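Local coordinates for protein beta-1,4-galactanase (Thielavia heterothallica, PDB 1HJS) that hydrolyses the beta-1,4-galactosidic linkages of type I arabinogalactans, as a family 53 glycoside hydrolase, at residues F294-A299 / A304-S309. Numbering follows the deposited sequence.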
ATOM      1  N   PHE A 294      -2.457  -5.608  -4.141  1.00 11.55           N
ATOM      2  CA  PHE A 294      -1.987  -5.940  -2.801  1.00 10.59           C
ATOM      3  C   PHE A 294      -3.144  -5.968  -1.814  1.00 10.78           C
ATOM      4  O   PHE A 294      -3.851  -4.974  -1.660  1.00 10.80           O
ATOM      5  CB  PHE A 294      -0.959  -4.919  -2.315  1.00 10.31           C
ATOM      6  CG  PHE A 294       0.349  -4.968  -3.057  1.00 10.29           C
ATOM      7  CD1 PHE A 294       0.459  -4.434  -4.337  1.00 10.23           C
ATOM      8  CD2 PHE A 294       1.468  -5.552  -2.471  1.00 10.76           C
ATOM      9  CE1 PHE A 294       1.675  -4.483  -5.031  1.00 11.09           C
ATOM     10  CE2 PHE A 294       2.691  -5.608  -3.153  1.00 11.01           C
ATOM     11  CZ  PHE A 294       2.792  -5.072  -4.436  1.00 10.40           C
ATOM     12  N   TYR A 295      -3.331  -7.103  -1.148  1.00 10.25           N
ATOM     13  CA  TYR A 295      -4.390  -7.234  -0.150  1.00 10.18           C
ATOM     14  C   TYR A 295      -3.835  -6.620   1.132  1.00 10.25           C
ATOM     15  O   TYR A 295      -2.681  -6.868   1.482  1.00 11.06           O
ATOM     16  CB  TYR A 295      -4.724  -8.706   0.098  1.00  9.86           C
ATOM     17  CG  TYR A 295      -6.028  -8.892   0.841  1.00  9.85           C
ATOM     18  CD1 TYR A 295      -7.235  -8.989   0.150  1.00  9.40           C
ATOM     19  CD2 TYR A 295      -6.063  -8.911   2.232  1.00  9.78           C
ATOM     20  CE1 TYR A 295      -8.446  -9.101   0.826  1.00  9.66           C
ATOM     21  CE2 TYR A 295      -7.277  -9.024   2.925  1.00  9.89           C
ATOM     22  CZ  TYR A 295      -8.460  -9.116   2.212  1.00  9.76           C
ATOM     23  OH  TYR A 295      -9.658  -9.208   2.873  1.00 10.14           O
ATOM     24  N   TRP A 296      -4.633  -5.834   1.848  1.00  9.80           N
ATOM     25  CA  TRP A 296      -4.114  -5.201   3.056  1.00 10.28           C
ATOM     26  C   TRP A 296      -4.274  -5.977   4.360  1.00 10.54           C
ATOM     27  O   TRP A 296      -5.395  -6.261   4.793  1.00 11.00           O
ATOM     28  CB  TRP A 296      -4.726  -3.808   3.238  1.00  9.81           C
ATOM     29  CG  TRP A 296      -3.970  -2.967   4.230  1.00  9.54           C
ATOM     30  CD1 TRP A 296      -2.698  -2.486   4.092  1.00  9.58           C
ATOM     31  CD2 TRP A 296      -4.422  -2.534   5.520  1.00  9.96           C
ATOM     32  NE1 TRP A 296      -2.330  -1.783   5.214  1.00  9.84           N
ATOM     33  CE2 TRP A 296      -3.370  -1.796   6.107  1.00  9.89           C
ATOM     34  CE3 TRP A 296      -5.616  -2.698   6.239  1.00  9.86           C
ATOM     35  CZ2 TRP A 296      -3.473  -1.222   7.383  1.00  9.83           C
ATOM     36  CZ3 TRP A 296      -5.719  -2.130   7.506  1.00  9.76           C
ATOM     37  CH2 TRP A 296      -4.653  -1.402   8.066  1.00  9.32           C
ATOM     38  N   GLU A 297      -3.138  -6.311   4.973  1.00 10.35           N
ATOM     39  CA  GLU A 297      -3.095  -6.998   6.266  1.00 10.26           C
ATOM     40  C   GLU A 297      -3.979  -8.237   6.431  1.00 10.02           C
ATOM     41  O   GLU A 297      -4.795  -8.318   7.355  1.00 10.55           O
ATOM     42  CB  GLU A 297      -3.413  -5.980   7.363  1.00 10.42           C
ATOM     43  CG  GLU A 297      -2.324  -4.929   7.546  1.00 10.66           C
ATOM     44  CD  GLU A 297      -1.128  -5.465   8.325  1.00 12.12           C
ATOM     45  OE1 GLU A 297      -1.083  -6.685   8.591  1.00 10.82           O
ATOM     46  OE2 GLU A 297      -0.232  -4.668   8.665  1.00 11.85           O
ATOM     47  N   PRO A 298      -3.794  -9.243   5.568  1.00 10.02           N
ATOM     48  CA  PRO A 298      -4.599 -10.464   5.650  1.00 10.36           C
ATOM     49  C   PRO A 298      -4.407 -11.286   6.927  1.00 10.78           C
ATOM     50  O   PRO A 298      -5.296 -12.051   7.311  1.00 11.53           O
ATOM     51  CB  PRO A 298      -4.165 -11.238   4.411  1.00  9.65           C
ATOM     52  CG  PRO A 298      -2.714 -10.881   4.307  1.00 10.38           C
ATOM     53  CD  PRO A 298      -2.728  -9.382   4.558  1.00  9.68           C
ATOM     54  N   ALA A 299      -3.268 -11.113   7.591  1.00 11.24           N
ATOM     55  CA  ALA A 299      -2.961 -11.889   8.791  1.00 11.72           C
ATOM     56  C   ALA A 299      -3.044 -11.152  10.126  1.00 12.30           C
ATOM     57  O   ALA A 299      -2.605 -11.683  11.149  1.00 13.15           O
ATOM     58  CB  ALA A 299      -1.573 -12.526   8.642  1.00 11.69           C
ATOM     59  N   ALA A 304      -9.018  -7.794  13.337  1.00 13.16           N
ATOM     60  CA  ALA A 304      -9.811  -8.431  12.290  1.00 12.85           C
ATOM     61  C   ALA A 304     -10.605  -7.528  11.362  1.00 12.27           C
ATOM     62  O   ALA A 304     -10.677  -7.792  10.161  1.00 12.76           O
ATOM     63  CB  ALA A 304     -10.740  -9.469  12.914  1.00 13.17           C
ATOM     64  N   ASN A 305     -11.221  -6.483  11.902  1.00 12.31           N
ATOM     65  CA  ASN A 305     -12.012  -5.582  11.069  1.00 12.14           C
ATOM     66  C   ASN A 305     -11.116  -4.675  10.225  1.00 12.09           C
ATOM     67  O   ASN A 305     -11.582  -3.999   9.304  1.00 11.58           O
ATOM     68  CB  ASN A 305     -12.950  -4.738  11.937  1.00 11.94           C
ATOM     69  CG  ASN A 305     -12.202  -3.850  12.912  1.00 12.52           C
ATOM     70  OD1 ASN A 305     -11.440  -4.331  13.751  1.00 12.20           O
ATOM     71  ND2 ASN A 305     -12.422  -2.543  12.808  1.00 12.26           N
ATOM     72  N   LEU A 306      -9.828  -4.670  10.549  1.00 11.60           N
ATOM     73  CA  LEU A 306      -8.844  -3.863   9.831  1.00 11.58           C
ATOM     74  C   LEU A 306      -9.275  -2.404   9.672  1.00 11.20           C
ATOM     75  O   LEU A 306      -9.191  -1.844   8.580  1.00 11.23           O
ATOM     76  CB  LEU A 306      -8.563  -4.484   8.460  1.00 11.12           C
ATOM     77  CG  LEU A 306      -7.931  -5.881   8.505  1.00 11.32           C
ATOM     78  CD1 LEU A 306      -7.724  -6.422   7.096  1.00 11.31           C
ATOM     79  CD2 LEU A 306      -6.598  -5.807   9.251  1.00 11.78           C
ATOM     80  N   GLY A 307      -9.732  -1.807  10.768  1.00 10.93           N
ATOM     81  CA  GLY A 307     -10.153  -0.418  10.753  1.00 11.76           C
ATOM     82  C   GLY A 307     -11.450  -0.096  10.036  1.00 11.88           C
ATOM     83  O   GLY A 307     -11.804   1.073   9.923  1.00 12.03           O
ATOM     84  N   SER A 308     -12.153  -1.115   9.550  1.00 12.26           N
ATOM     85  CA  SER A 308     -13.418  -0.900   8.845  1.00 12.78           C
ATOM     86  C   SER A 308     -14.604  -1.259   9.728  1.00 12.38           C
ATOM     87  O   SER A 308     -14.429  -1.769  10.830  1.00 12.32           O
ATOM     88  CB  SER A 308     -13.483  -1.764   7.586  1.00 12.74           C
ATOM     89  OG  SER A 308     -13.773  -3.108   7.928  1.00 13.36           O
ATOM     90  N   SER A 309     -15.810  -1.003   9.228  1.00 12.93           N
ATOM     91  CA  SER A 309     -17.030  -1.306   9.975  1.00 13.34           C
ATOM     92  C   SER A 309     -17.360  -2.797   9.900  1.00 14.05           C
ATOM     93  O   SER A 309     -18.185  -3.306  10.664  1.00 13.73           O
ATOM     94  CB  SER A 309     -18.202  -0.480   9.426  1.00 13.19           C
ATOM     95  OG  SER A 309     -18.489  -0.829   8.081  1.00 13.36           O
TER
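L306 packs against W296, the last residue of strand 290-296, and E297 just after it. This is the eighth strand of the (beta/alpha)8 barrel of clan GH-A. The loop that follows the strand folds back here, and a type I' turn from N305 to S308 carries L306 back against the strand end. The tight part is the isobutyl group. Its CD1 lies 3.3 Å from W296 O and also touches E297 O. Its CD2 meets E297 CB at 3.7 Å. With CG anti to its own carbonyl carbon (chi1 -63°), this rotation sets CD1 against the two carbonyl oxygens and CD2 beside E297 CB. Replacing L306 by alanine would remove both methyls and is likely to open a gap beside E297 CB and the two carbonyl oxygens.

The looser part is the CZ3 edge of the indole. W296 CZ3 touches L306 CB at 3.8 Å, and L306 O lies at that edge, near the ring plane. Beyond it the turn runs out to exposed G307. The turn is held from within: N305 O accepts from both S308 N and S308 OG, and N305 ND2 donates nearly straight to S308 O at 2.9 Å.

The contact borders the active site, since W296 lies about 4 Å, side chain to side chain, from E245, the probable nucleophile. The E297 carboxylate leads away to a salt bridge with R47 and a hydrogen bond with S11. On the way, E297 CG sits over the centre of the W296 ring, 3.6 Å above its plane.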